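Local coordinates for EAL domain protein (Vibrio cholerae serotype O1, PDB 6IJ2) that probably hydrolyses cyclic dinucleotides such as c-di-GMP and cGAMP through a metal-dependent EAL phosphodiesterase domain, yielding linear products such as 5'-pGpG, at residues 72-84 with 107-120. The protein carries 1 engineered substitution. Residues are numbered along the deposited sequence; the frame is centred on the assembly and turned at random.
Sequences DQMCRVKAIALAA and CIRTTLEAAKRYQF
Y118 lays its ring against A81: CA of A81 stands 3.9 Å from the Y118 ring centroid and only 6° off the ring normal, a CH-pi contact. Traced outward, CB of Y118 meets CB of A84 at 3.8 Å, CD1 lies near that same methyl, CD2 packs on CG2 of I80, CE1 and CE2 lie near CB of A81, and CZ reaches CB of A81 at 3.5 Å, with OH still beside that methyl. The opposite face carries CG of R117, so the ring is sandwiched. The two helix axes run nearly parallel, 12° apart and 9.5 Å at closest approach, as expected for neighbouring helices outside the strands of an EAL domain, a TIM-barrel-like fold. I80 and F120 both reach strands 91-96 and 125-129, which places the inner side of the pair on the sheet. From helix 72-84, R76 extends from CG to NE toward the first turn of helix 109-117, and NH1 donates to OG1 of T111 at 3.1 Å; at 168° the bond is nearly straight, and OG1 lies at the guanidinium edge, close to its plane. NE forms a salt bridge with D72 OD2 at 3.3 Å, while NH2 binds Y148 OH, so three partners restrict rotation of the group. Between these ends, the A114 methyl faces V77 CG2 at 4.0 Å and I80 CD1 at 4.2 Å.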
loop_
_atom_site.group_PDB
_atom_site.type_symbol
_atom_site.label_atom_id
_atom_site.label_comp_id
_atom_site.label_asym_id
_atom_site.label_seq_id
_atom_site.Cartn_x
_atom_site.Cartn_y
_atom_site.Cartn_z
ATOM N N ASP A 72 13.414 11.374 -18.626
ATOM C CA ASP A 72 12.758 10.086 -18.824
ATOM C C ASP A 72 13.077 9.514 -20.202
ATOM O O ASP A 72 13.490 8.356 -20.330
ATOM C CB ASP A 72 11.250 10.248 -18.641
ATOM C CG ASP A 72 10.525 8.931 -18.624
ATOM O OD1 ASP A 72 10.831 8.102 -17.741
ATOM O OD2 ASP A 72 9.646 8.725 -19.488
ATOM N N GLN A 73 12.896 10.319 -21.248
ATOM C CA GLN A 73 13.196 9.854 -22.599
ATOM C C GLN A 73 14.661 9.456 -22.736
ATOM O O GLN A 73 14.980 8.458 -23.391
ATOM C CB GLN A 73 12.825 10.936 -23.616
ATOM C CG GLN A 73 11.373 11.365 -23.520
ATOM C CD GLN A 73 10.902 12.156 -24.724
ATOM O OE1 GLN A 73 9.906 11.804 -25.357
ATOM N NE2 GLN A 73 11.608 13.237 -25.042
ATOM N N MET A 74 15.566 10.217 -22.112
ATOM C CA MET A 74 16.987 9.886 -22.171
ATOM C C MET A 74 17.282 8.549 -21.501
ATOM O O MET A 74 18.054 7.741 -22.035
ATOM C CB MET A 74 17.810 11.002 -21.528
ATOM C CG MET A 74 18.062 12.189 -22.440
ATOM S SD MET A 74 19.663 12.101 -23.266
ATOM C CE MET A 74 20.749 12.670 -21.957
ATOM N N CYS A 75 16.689 8.299 -20.327
ATOM C CA CYS A 75 16.875 7.008 -19.659
ATOM C C CYS A 75 16.476 5.855 -20.561
ATOM O O CYS A 75 17.135 4.809 -20.577
ATOM C CB CYS A 75 16.055 6.934 -18.371
ATOM S SG CYS A 75 16.740 7.787 -16.974
ATOM N N ARG A 76 15.376 6.015 -21.292
ATOM C CA ARG A 76 14.897 4.935 -22.143
ATOM C C ARG A 76 15.859 4.668 -23.288
ATOM O O ARG A 76 16.173 3.512 -23.580
ATOM C CB ARG A 76 13.508 5.274 -22.669
ATOM C CG ARG A 76 12.469 5.337 -21.551
ATOM C CD ARG A 76 11.126 5.729 -22.089
ATOM N NE ARG A 76 10.153 5.862 -21.019
ATOM C CZ ARG A 76 8.843 5.769 -21.199
ATOM N NH1 ARG A 76 8.363 5.530 -22.413
ATOM N NH2 ARG A 76 8.018 5.902 -20.167
ATOM N N VAL A 77 16.352 5.726 -23.933
ATOM C CA VAL A 77 17.213 5.561 -25.097
ATOM C C VAL A 77 18.570 4.994 -24.696
ATOM O O VAL A 77 19.123 4.124 -25.385
ATOM C CB VAL A 77 17.356 6.901 -25.840
ATOM C CG1 VAL A 77 18.372 6.770 -26.955
ATOM C CG2 VAL A 77 16.012 7.345 -26.395
ATOM N N LYS A 78 19.141 5.486 -23.593
ATOM C CA LYS A 78 20.437 4.984 -23.141
ATOM C C LYS A 78 20.353 3.518 -22.742
ATOM O O LYS A 78 21.270 2.736 -23.030
ATOM C CB LYS A 78 20.943 5.816 -21.965
ATOM C CG LYS A 78 21.346 7.232 -22.319
ATOM C CD LYS A 78 21.678 8.012 -21.058
ATOM C CE LYS A 78 22.194 9.405 -21.386
ATOM N NZ LYS A 78 23.517 9.376 -22.068
ATOM N N ALA A 79 19.269 3.131 -22.063
ATOM C CA ALA A 79 19.103 1.741 -21.645
ATOM C C ALA A 79 18.980 0.821 -22.851
ATOM O O ALA A 79 19.609 -0.244 -22.904
ATOM C CB ALA A 79 17.871 1.597 -20.751
ATOM N N ILE A 80 18.170 1.219 -23.832
ATOM C CA ILE A 80 18.004 0.407 -25.034
ATOM C C ILE A 80 19.304 0.347 -25.827
ATOM O O ILE A 80 19.703 -0.719 -26.315
ATOM C CB ILE A 80 16.834 0.953 -25.876
ATOM C CG1 ILE A 80 15.508 0.778 -25.125
ATOM C CG2 ILE A 80 16.792 0.300 -27.267
ATOM C CD1 ILE A 80 14.351 1.521 -25.752
ATOM N N ALA A 81 20.002 1.481 -25.950
ATOM C CA ALA A 81 21.235 1.510 -26.737
ATOM C C ALA A 81 22.325 0.656 -26.102
ATOM O O ALA A 81 23.036 -0.076 -26.805
ATOM C CB ALA A 81 21.719 2.949 -26.906
ATOM N N LEU A 82 22.473 0.734 -24.777
ATOM C CA LEU A 82 23.493 -0.061 -24.102
ATOM C C LEU A 82 23.150 -1.537 -24.142
ATOM O O LEU A 82 24.026 -2.376 -24.368
ATOM C CB LEU A 82 23.652 0.386 -22.649
ATOM C CG LEU A 82 24.858 1.233 -22.264
ATOM C CD1 LEU A 82 24.751 1.661 -20.792
ATOM C CD2 LEU A 82 26.167 0.504 -22.521
ATOM N N ALA A 83 21.886 -1.874 -23.877
ATOM C CA ALA A 83 21.484 -3.276 -23.904
ATOM C C ALA A 83 21.747 -3.888 -25.269
ATOM O O ALA A 83 22.226 -5.025 -25.372
ATOM C CB ALA A 83 20.009 -3.404 -23.527
ATOM N N ALA A 84 21.459 -3.136 -26.333
ATOM C CA ALA A 84 21.795 -3.590 -27.675
ATOM C C ALA A 84 23.302 -3.732 -27.831
ATOM O O ALA A 84 23.797 -4.773 -28.282
ATOM C CB ALA A 84 21.230 -2.617 -28.709
ATOM N N CYS A 107 3.944 10.658 -25.900
ATOM C CA CYS A 107 5.306 10.966 -26.315
ATOM C C CYS A 107 6.183 9.710 -26.380
ATOM O O CYS A 107 7.398 9.783 -26.151
ATOM C CB CYS A 107 5.924 11.994 -25.365
ATOM S SG CYS A 107 6.172 13.605 -26.160
ATOM N N ILE A 108 5.579 8.554 -26.679
ATOM C CA ILE A 108 6.280 7.284 -26.658
ATOM C C ILE A 108 6.901 6.928 -28.006
ATOM O O ILE A 108 7.545 5.876 -28.119
ATOM C CB ILE A 108 5.313 6.170 -26.214
ATOM C CG1 ILE A 108 6.042 4.916 -25.721
ATOM C CG2 ILE A 108 4.349 5.844 -27.333
ATOM C CD1 ILE A 108 5.079 3.855 -25.258
ATOM N N ARG A 109 6.733 7.765 -29.036
ATOM C CA ARG A 109 7.401 7.501 -30.311
ATOM C C ARG A 109 8.922 7.530 -30.171
ATOM O O ARG A 109 9.626 6.795 -30.874
ATOM C CB ARG A 109 6.927 8.505 -31.365
ATOM C CG ARG A 109 5.542 8.192 -31.918
ATOM C CD ARG A 109 5.554 8.174 -33.439
ATOM N NE ARG A 109 5.872 9.484 -33.999
ATOM C CZ ARG A 109 4.965 10.409 -34.295
ATOM N NH1 ARG A 109 3.677 10.171 -34.084
ATOM N NH2 ARG A 109 5.344 11.575 -34.801
ATOM N N THR A 110 9.444 8.351 -29.257
ATOM C CA THR A 110 10.883 8.352 -29.017
ATOM C C THR A 110 11.357 7.000 -28.509
ATOM O O THR A 110 12.474 6.576 -28.825
ATOM C CB THR A 110 11.260 9.458 -28.029
ATOM O OG1 THR A 110 10.330 9.468 -26.939
ATOM C CG2 THR A 110 11.247 10.812 -28.707
ATOM N N THR A 111 10.516 6.304 -27.739
ATOM C CA THR A 111 10.834 4.949 -27.303
ATOM C C THR A 111 10.753 3.973 -28.473
ATOM O O THR A 111 11.681 3.190 -28.710
ATOM C CB THR A 111 9.884 4.532 -26.174
ATOM O OG1 THR A 111 10.044 5.422 -25.063
ATOM C CG2 THR A 111 10.152 3.100 -25.715
ATOM N N LEU A 112 9.646 4.014 -29.221
ATOM C CA LEU A 112 9.473 3.108 -30.351
ATOM C C LEU A 112 10.589 3.279 -31.370
ATOM O O LEU A 112 11.110 2.291 -31.899
ATOM C CB LEU A 112 8.117 3.347 -31.014
ATOM C CG LEU A 112 6.885 3.303 -30.111
ATOM C CD1 LEU A 112 5.646 3.684 -30.909
ATOM C CD2 LEU A 112 6.725 1.931 -29.479
ATOM N N GLU A 113 10.973 4.527 -31.648
ATOM C CA GLU A 113 12.032 4.780 -32.617
ATOM C C GLU A 113 13.375 4.278 -32.110
ATOM O O GLU A 113 14.180 3.749 -32.886
ATOM C CB GLU A 113 12.099 6.274 -32.942
ATOM C CG GLU A 113 10.863 6.795 -33.655
ATOM C CD GLU A 113 10.939 8.280 -33.962
ATOM O OE1 GLU A 113 10.257 8.722 -34.910
ATOM O OE2 GLU A 113 11.676 9.004 -33.259
ATOM N N ALA A 114 13.639 4.430 -30.812
ATOM C CA ALA A 114 14.878 3.907 -30.250
ATOM C C ALA A 114 14.937 2.388 -30.385
ATOM O O ALA A 114 15.950 1.831 -30.820
ATOM C CB ALA A 114 15.012 4.330 -28.789
ATOM N N ALA A 115 13.846 1.706 -30.033
ATOM C CA ALA A 115 13.810 0.251 -30.150
ATOM C C ALA A 115 14.083 -0.190 -31.585
ATOM O O ALA A 115 14.883 -1.105 -31.825
ATOM C CB ALA A 115 12.461 -0.279 -29.672
ATOM N N LYS A 116 13.437 0.461 -32.556
ATOM C CA LYS A 116 13.609 0.062 -33.950
ATOM C C LYS A 116 15.042 0.292 -34.417
ATOM O O LYS A 116 15.639 -0.579 -35.059
ATOM C CB LYS A 116 12.633 0.813 -34.856
ATOM C CG LYS A 116 12.858 0.538 -36.352
ATOM C CD LYS A 116 12.645 -0.937 -36.704
ATOM C CE LYS A 116 13.865 -1.567 -37.388
ATOM N NZ LYS A 116 14.187 -0.995 -38.735
ATOM N N ARG A 117 15.606 1.463 -34.107
ATOM C CA ARG A 117 16.984 1.755 -34.488
ATOM C C ARG A 117 17.943 0.668 -34.018
ATOM O O ARG A 117 18.845 0.260 -34.758
ATOM C CB ARG A 117 17.405 3.114 -33.926
ATOM C CG ARG A 117 18.883 3.428 -34.120
ATOM C CD ARG A 117 19.202 4.889 -33.839
ATOM N NE ARG A 117 18.930 5.271 -32.456
ATOM C CZ ARG A 117 19.257 6.448 -31.930
ATOM N NH1 ARG A 117 19.873 7.358 -32.676
ATOM N NH2 ARG A 117 18.971 6.717 -30.663
ATOM N N TYR A 118 17.758 0.181 -32.797
ATOM C CA TYR A 118 18.637 -0.818 -32.210
ATOM C C TYR A 118 18.107 -2.232 -32.382
ATOM O O TYR A 118 18.661 -3.167 -31.792
ATOM C CB TYR A 118 18.863 -0.496 -30.727
ATOM C CG TYR A 118 19.599 0.814 -30.556
ATOM C CD1 TYR A 118 20.949 0.910 -30.864
ATOM C CD2 TYR A 118 18.941 1.960 -30.126
ATOM C CE1 TYR A 118 21.630 2.100 -30.735
ATOM C CE2 TYR A 118 19.617 3.160 -29.995
ATOM C CZ TYR A 118 20.964 3.221 -30.302
ATOM O OH TYR A 118 21.660 4.403 -30.178
ATOM N N GLN A 119 17.043 -2.404 -33.173
ATOM C CA GLN A 119 16.510 -3.723 -33.522
ATOM C C GLN A 119 16.158 -4.533 -32.277
ATOM O O GLN A 119 16.388 -5.742 -32.209
ATOM C CB GLN A 119 17.494 -4.471 -34.429
ATOM C CG GLN A 119 17.895 -3.640 -35.629
ATOM C CD GLN A 119 19.131 -4.159 -36.341
ATOM O OE1 GLN A 119 19.833 -5.043 -35.848
ATOM N NE2 GLN A 119 19.410 -3.595 -37.501
ATOM N N PHE A 120 15.577 -3.855 -31.282
ATOM C CA PHE A 120 15.186 -4.458 -30.017
ATOM C C PHE A 120 13.667 -4.528 -29.965
ATOM O O PHE A 120 13.013 -3.475 -29.978
ATOM C CB PHE A 120 15.725 -3.631 -28.848
ATOM C CG PHE A 120 15.876 -4.406 -27.560
ATOM C CD1 PHE A 120 14.804 -4.573 -26.694
ATOM C CD2 PHE A 120 17.107 -4.936 -27.201
ATOM C CE1 PHE A 120 14.949 -5.288 -25.519
ATOM C CE2 PHE A 120 17.260 -5.643 -26.031
ATOM C CZ PHE A 120 16.175 -5.808 -25.176
#